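Side-chain contacts in KLLA0F20702p (Kluyveromyces lactis, PDB 5Y5A), which is the yeast telomerase subunit Est1, which probably helps recruit telomerase to chromosome ends through its complex with Cdc13: residues Arg386-Gln389 with Ser390-Phe394; Phe397-Lys400 with Phe401-His404. All coordinates share one frame; numbering follows the deposited sequence.

Contact 1 of 2, residues Arg386-Gln389 with Ser390-Phe394; sequences RSIQ and SETKF
Thr392 turns its hydroxyl back onto the carbonyl of Ile388, and Ser390 does the same to Arg386. They do so in the first turns of the alpha-helix 385-410, within the Est1 DNA/RNA binding domain family region. Thr392 can be followed outward. Thr392 CB sits 3.3 Å from Ile388 O. Its OG1 lies anti to the carbonyl carbon of Thr392 (chi1 -60°), which swings it back toward the preceding turn. There Thr392 OG1 donates to Ile388 O at 2.7 Å and also comes to 4.0 Å from Ile388 CG2. Thr392 N donates to Ile388 O at 2.8 Å. The two donors reach Ile388 O from opposite faces of its carbonyl plane, so this oxygen is gripped twice.

Ser390 repeats the pattern two residues earlier. Ser390 OG donates to Arg386 O at 3.1 Å, while its N gives the helical bond to that oxygen. An alanine here would keep the backbone bond but is likely to leave Arg386 O without its second donor. Glu391 N bonds Ser387 O, and Lys393 N bonds Gln389 O. On the side facing helix 339-379, Ser390 and Glu391 touch Tyr375. The hydroxyl of Ser387 also reaches back, to Asn384 O and Ser383 N just before the helix. Lys393 CG, beside its own backbone N (chi1 -73°), lies 3.1 Å from Gln389 O.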
ATOM      1  N   ARG A 386     -20.563 -22.154 -10.967  1.00 59.18           N
ATOM      2  CA  ARG A 386     -19.192 -22.101 -11.451  1.00 61.27           C
ATOM      3  C   ARG A 386     -18.416 -20.918 -10.868  1.00 57.01           C
ATOM      4  O   ARG A 386     -17.237 -21.039 -10.549  1.00 57.24           O
ATOM      5  CB  ARG A 386     -19.177 -22.033 -12.979  1.00 68.88           C
ATOM      6  CG  ARG A 386     -17.787 -22.052 -13.572  1.00 83.22           C
ATOM      7  CD  ARG A 386     -17.826 -22.186 -15.079  1.00100.00           C
ATOM      8  NE  ARG A 386     -16.489 -22.401 -15.623  1.00114.95           N
ATOM      9  CZ  ARG A 386     -16.223 -22.579 -16.914  1.00125.63           C
ATOM     10  NH1 ARG A 386     -17.205 -22.569 -17.806  1.00129.51           N
ATOM     11  NH2 ARG A 386     -14.972 -22.769 -17.314  1.00128.88           N
ATOM     12  N   SER A 387     -19.082 -19.777 -10.724  1.00 48.25           N
ATOM     13  CA  SER A 387     -18.426 -18.589 -10.196  1.00 40.10           C
ATOM     14  C   SER A 387     -18.195 -18.722  -8.696  1.00 45.11           C
ATOM     15  O   SER A 387     -17.224 -18.194  -8.168  1.00 51.77           O
ATOM     16  CB  SER A 387     -19.245 -17.331 -10.510  1.00 39.69           C
ATOM     17  OG  SER A 387     -20.596 -17.501 -10.120  1.00 56.03           O
ATOM     18  N   ILE A 388     -19.082 -19.440  -8.012  1.00 51.42           N
ATOM     19  CA  ILE A 388     -18.875 -19.762  -6.602  1.00 50.66           C
ATOM     20  C   ILE A 388     -17.646 -20.668  -6.431  1.00 49.74           C
ATOM     21  O   ILE A 388     -16.820 -20.454  -5.538  1.00 43.06           O
ATOM     22  CB  ILE A 388     -20.120 -20.445  -5.989  1.00 56.23           C
ATOM     23  CG1 ILE A 388     -21.306 -19.472  -5.963  1.00 60.46           C
ATOM     24  CG2 ILE A 388     -19.828 -20.952  -4.588  1.00 49.90           C
ATOM     25  CD1 ILE A 388     -22.638 -20.137  -5.619  1.00 58.80           C
ATOM     26  N   GLN A 389     -17.518 -21.668  -7.299  1.00 47.36           N
ATOM     27  CA  GLN A 389     -16.416 -22.616  -7.197  1.00 54.33           C
ATOM     28  C   GLN A 389     -15.069 -21.970  -7.542  1.00 53.25           C
ATOM     29  O   GLN A 389     -14.060 -22.272  -6.906  1.00 49.89           O
ATOM     30  CB  GLN A 389     -16.682 -23.829  -8.089  1.00 60.04           C
ATOM     31  CG  GLN A 389     -17.878 -24.653  -7.618  1.00 73.28           C
ATOM     32  CD  GLN A 389     -18.322 -25.703  -8.621  1.00 82.37           C
ATOM     33  OE1 GLN A 389     -17.966 -25.645  -9.799  1.00 88.91           O
ATOM     34  NE2 GLN A 389     -19.106 -26.670  -8.156  1.00 79.48           N
ATOM     35  N   SER A 390     -15.062 -21.078  -8.531  1.00 49.92           N
ATOM     36  CA  SER A 390     -13.860 -20.330  -8.896  1.00 50.54           C
ATOM     37  C   SER A 390     -13.392 -19.452  -7.745  1.00 52.05           C
ATOM     38  O   SER A 390     -12.206 -19.409  -7.430  1.00 54.51           O
ATOM     39  CB  SER A 390     -14.105 -19.459 -10.132  1.00 49.84           C
ATOM     40  OG  SER A 390     -14.300 -20.256 -11.282  1.00 54.95           O
ATOM     41  N   GLU A 391     -14.332 -18.748  -7.128  1.00 50.34           N
ATOM     42  CA  GLU A 391     -14.038 -17.909  -5.973  1.00 52.05           C
ATOM     43  C   GLU A 391     -13.556 -18.766  -4.798  1.00 49.57           C
ATOM     44  O   GLU A 391     -12.620 -18.399  -4.090  1.00 50.14           O
ATOM     45  CB  GLU A 391     -15.277 -17.086  -5.591  1.00 50.94           C
ATOM     46  CG  GLU A 391     -15.092 -16.152  -4.402  1.00 51.80           C
ATOM     47  CD  GLU A 391     -16.192 -15.098  -4.301  1.00 62.93           C
ATOM     48  OE1 GLU A 391     -16.491 -14.651  -3.173  1.00 61.53           O
ATOM     49  OE2 GLU A 391     -16.751 -14.705  -5.348  1.00 71.98           O
ATOM     50  N   THR A 392     -14.185 -19.921  -4.607  1.00 51.10           N
ATOM     51  CA  THR A 392     -13.797 -20.847  -3.542  1.00 43.25           C
ATOM     52  C   THR A 392     -12.384 -21.402  -3.768  1.00 43.14           C
ATOM     53  O   THR A 392     -11.597 -21.549  -2.817  1.00 39.85           O
ATOM     54  CB  THR A 392     -14.810 -22.009  -3.439  1.00 47.09           C
ATOM     55  OG1 THR A 392     -16.100 -21.476  -3.138  1.00 54.62           O
ATOM     56  CG2 THR A 392     -14.417 -23.007  -2.356  1.00 42.43           C
ATOM     57  N   LYS A 393     -12.061 -21.698  -5.026  1.00 45.64           N
ATOM     58  CA  LYS A 393     -10.729 -22.194  -5.379  1.00 50.30           C
ATOM     59  C   LYS A 393      -9.635 -21.184  -5.012  1.00 48.13           C
ATOM     60  O   LYS A 393      -8.544 -21.571  -4.594  1.00 50.30           O
ATOM     61  CB  LYS A 393     -10.648 -22.524  -6.876  1.00 52.73           C
ATOM     62  CG  LYS A 393     -11.398 -23.774  -7.300  1.00 55.11           C
ATOM     63  CD  LYS A 393     -10.762 -25.014  -6.710  1.00 69.81           C
ATOM     64  CE  LYS A 393     -11.456 -26.277  -7.189  1.00 75.07           C
ATOM     65  NZ  LYS A 393     -10.804 -27.485  -6.613  1.00 77.54           N
ATOM     66  N   PHE A 394      -9.926 -19.893  -5.169  1.00 45.23           N
ATOM     67  CA  PHE A 394      -8.946 -18.852  -4.843  1.00 46.65           C
ATOM     68  C   PHE A 394      -8.739 -18.792  -3.334  1.00 40.35           C
ATOM     69  O   PHE A 394      -7.614 -18.701  -2.854  1.00 40.42           O
ATOM     70  CB  PHE A 394      -9.389 -17.477  -5.372  1.00 41.60           C
ATOM     71  CG  PHE A 394      -8.292 -16.424  -5.342  1.00 39.30           C
ATOM     72  CD1 PHE A 394      -6.955 -16.786  -5.200  1.00 41.45           C
ATOM     73  CD2 PHE A 394      -8.603 -15.075  -5.445  1.00 40.96           C
ATOM     74  CE1 PHE A 394      -5.947 -15.827  -5.174  1.00 42.73           C
ATOM     75  CE2 PHE A 394      -7.597 -14.100  -5.415  1.00 41.91           C
ATOM     76  CZ  PHE A 394      -6.269 -14.481  -5.278  1.00 43.49           C
TER

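Contact 2 of 2, residues Phe397-Lys400 with Phe401-His404; sequences FIFK and FFTH
Phe399 and Phe402 make the aromatic contact of this stretch. The edge of Phe402 is turned toward the face of Phe399, with ring centroids 4.9 Å apart and planes at 58°. Phe402 CD2 does the touching: it stands over one Phe399 face, toward the rim, at 3.7 Å from Phe399 CD2.

A CH-pi contact serves the Phe402 ring as well. The methyl CG2 of Ile398 lies over a Phe402 face, 4.1 Å from the ring centroid. The side chains of Ile398 and Phe402 run side by side. Phe402 CG is anti to its own carbonyl carbon (chi1 -74°), which brings the ring back beside the preceding turn.

Ile398 and Phe399 each lie about one turn before Phe402 on the alpha-helix 385-410, and their aromatic side is buried among neighbouring helices of the all-helical domain. Phe399 also meets Phe449 edge-to-face, and Phe402 touches Met429 of helix 421-433. Ile398 and Phe401 pack on Phe372 and Leu368 of helix 339-379.

Hydrogen bonds make up the rest. Phe401 N, Phe402 N and Thr403 N bond Phe397 O, Ile398 O and Phe399 O in turn. Lys400 O takes two donors from the same face of its plane, Thr403 OG1 at 3.0 Å and His404 N at 3.0 Å. The imidazole of His404 leads away from 397-400 and bonds through NE2 to Phe347 O of helix 339-379.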
ATOM      1  N   PHE A 397      -6.595 -21.578  -2.150  1.00 43.70           N
ATOM      2  CA  PHE A 397      -5.185 -21.305  -2.403  1.00 44.71           C
ATOM      3  C   PHE A 397      -4.646 -20.332  -1.367  1.00 40.16           C
ATOM      4  O   PHE A 397      -3.532 -20.482  -0.875  1.00 38.38           O
ATOM      5  CB  PHE A 397      -4.957 -20.730  -3.813  1.00 40.40           C
ATOM      6  CG  PHE A 397      -3.575 -20.174  -4.007  1.00 36.81           C
ATOM      7  CD1 PHE A 397      -2.476 -21.027  -4.078  1.00 34.30           C
ATOM      8  CD2 PHE A 397      -3.365 -18.805  -4.081  1.00 39.27           C
ATOM      9  CE1 PHE A 397      -1.183 -20.521  -4.233  1.00 38.44           C
ATOM     10  CE2 PHE A 397      -2.085 -18.287  -4.236  1.00 40.05           C
ATOM     11  CZ  PHE A 397      -0.985 -19.147  -4.312  1.00 38.80           C
ATOM     12  N   ILE A 398      -5.442 -19.319  -1.051  1.00 36.80           N
ATOM     13  CA  ILE A 398      -5.017 -18.324  -0.078  1.00 38.04           C
ATOM     14  C   ILE A 398      -4.759 -18.985   1.275  1.00 37.33           C
ATOM     15  O   ILE A 398      -3.735 -18.735   1.917  1.00 35.61           O
ATOM     16  CB  ILE A 398      -6.057 -17.193   0.046  1.00 39.48           C
ATOM     17  CG1 ILE A 398      -6.083 -16.400  -1.265  1.00 40.08           C
ATOM     18  CG2 ILE A 398      -5.725 -16.270   1.205  1.00 36.07           C
ATOM     19  CD1 ILE A 398      -7.018 -15.243  -1.276  1.00 31.15           C
ATOM     20  N   PHE A 399      -5.662 -19.865   1.701  1.00 40.11           N
ATOM     21  CA  PHE A 399      -5.476 -20.499   3.003  1.00 40.70           C
ATOM     22  C   PHE A 399      -4.382 -21.562   2.960  1.00 40.62           C
ATOM     23  O   PHE A 399      -3.756 -21.854   3.972  1.00 39.19           O
ATOM     24  CB  PHE A 399      -6.804 -21.062   3.510  1.00 39.63           C
ATOM     25  CG  PHE A 399      -7.626 -20.035   4.231  1.00 38.38           C
ATOM     26  CD1 PHE A 399      -8.403 -19.132   3.525  1.00 33.69           C
ATOM     27  CD2 PHE A 399      -7.549 -19.913   5.607  1.00 36.94           C
ATOM     28  CE1 PHE A 399      -9.143 -18.159   4.185  1.00 40.36           C
ATOM     29  CE2 PHE A 399      -8.282 -18.934   6.274  1.00 37.80           C
ATOM     30  CZ  PHE A 399      -9.082 -18.063   5.562  1.00 41.17           C
ATOM     31  N   LYS A 400      -4.127 -22.105   1.777  1.00 43.08           N
ATOM     32  CA  LYS A 400      -2.972 -22.965   1.582  1.00 44.70           C
ATOM     33  C   LYS A 400      -1.694 -22.171   1.883  1.00 46.61           C
ATOM     34  O   LYS A 400      -0.786 -22.660   2.559  1.00 44.62           O
ATOM     35  CB  LYS A 400      -2.949 -23.514   0.155  1.00 46.77           C
ATOM     36  CG  LYS A 400      -1.806 -24.469  -0.108  1.00 51.84           C
ATOM     37  CD  LYS A 400      -1.868 -25.045  -1.510  1.00 56.40           C
ATOM     38  CE  LYS A 400      -0.728 -26.031  -1.725  1.00 63.50           C
ATOM     39  NZ  LYS A 400      -0.796 -26.701  -3.052  1.00 71.54           N
ATOM     40  N   PHE A 401      -1.644 -20.937   1.383  1.00 40.97           N
ATOM     41  CA  PHE A 401      -0.520 -20.028   1.620  1.00 36.46           C
ATOM     42  C   PHE A 401      -0.366 -19.709   3.107  1.00 35.44           C
ATOM     43  O   PHE A 401       0.747 -19.719   3.640  1.00 36.87           O
ATOM     44  CB  PHE A 401      -0.714 -18.734   0.824  1.00 37.71           C
ATOM     45  CG  PHE A 401       0.486 -17.837   0.817  1.00 36.29           C
ATOM     46  CD1 PHE A 401       1.483 -18.000  -0.133  1.00 35.91           C
ATOM     47  CD2 PHE A 401       0.611 -16.817   1.748  1.00 38.46           C
ATOM     48  CE1 PHE A 401       2.589 -17.167  -0.155  1.00 40.66           C
ATOM     49  CE2 PHE A 401       1.721 -15.979   1.737  1.00 43.25           C
ATOM     50  CZ  PHE A 401       2.706 -16.155   0.788  1.00 40.97           C
ATOM     51  N   PHE A 402      -1.496 -19.422   3.757  1.00 36.92           N
ATOM     52  CA  PHE A 402      -1.551 -19.209   5.207  1.00 37.12           C
ATOM     53  C   PHE A 402      -0.934 -20.371   5.980  1.00 36.34           C
ATOM     54  O   PHE A 402      -0.020 -20.184   6.778  1.00 40.90           O
ATOM     55  CB  PHE A 402      -2.999 -19.029   5.687  1.00 33.06           C
ATOM     56  CG  PHE A 402      -3.614 -17.699   5.347  1.00 41.42           C
ATOM     57  CD1 PHE A 402      -2.966 -16.798   4.519  1.00 37.10           C
ATOM     58  CD2 PHE A 402      -4.856 -17.353   5.866  1.00 39.57           C
ATOM     59  CE1 PHE A 402      -3.540 -15.584   4.217  1.00 38.01           C
ATOM     60  CE2 PHE A 402      -5.436 -16.141   5.565  1.00 35.22           C
ATOM     61  CZ  PHE A 402      -4.775 -15.252   4.735  1.00 35.85           C
ATOM     62  N   THR A 403      -1.445 -21.577   5.750  1.00 43.83           N
ATOM     63  CA  THR A 403      -0.981 -22.731   6.510  1.00 44.54           C
ATOM     64  C   THR A 403       0.481 -23.033   6.213  1.00 43.54           C
ATOM     65  O   THR A 403       1.213 -23.503   7.082  1.00 46.99           O
ATOM     66  CB  THR A 403      -1.836 -23.980   6.230  1.00 45.14           C
ATOM     67  OG1 THR A 403      -1.756 -24.317   4.843  1.00 52.04           O
ATOM     68  CG2 THR A 403      -3.275 -23.707   6.583  1.00 37.21           C
ATOM     69  N   HIS A 404       0.912 -22.760   4.990  1.00 41.63           N
ATOM     70  CA  HIS A 404       2.327 -22.903   4.657  1.00 42.83           C
ATOM     71  C   HIS A 404       3.159 -21.902   5.471  1.00 40.13           C
ATOM     72  O   HIS A 404       4.161 -22.274   6.085  1.00 41.47           O
ATOM     73  CB  HIS A 404       2.557 -22.704   3.157  1.00 35.89           C
ATOM     74  CG  HIS A 404       3.948 -23.022   2.715  1.00 42.66           C
ATOM     75  ND1 HIS A 404       4.455 -24.304   2.715  1.00 43.75           N
ATOM     76  CD2 HIS A 404       4.943 -22.225   2.260  1.00 40.35           C
ATOM     77  CE1 HIS A 404       5.701 -24.284   2.279  1.00 42.06           C
ATOM     78  NE2 HIS A 404       6.020 -23.033   1.993  1.00 40.83           N
TER

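In the fold
Both contacts lie on helix 385-410. Going from the N terminus, the chain passes through the long helix 339-379 and a short connection before this helix starts. Contact 1 comes first, at its opening turns, and contact 2 follows with centres about 16 Å away. They are in series and neither nests nor crosses. Each is local, so neither closes a long loop. Contact 1 is at the surface, but one side still leans on helix 339-379. Contact 2 is buried. It adds helices 421-433, 437-444 and 447-462 to the same partner, so the later part of the helix ties preceding and following elements together.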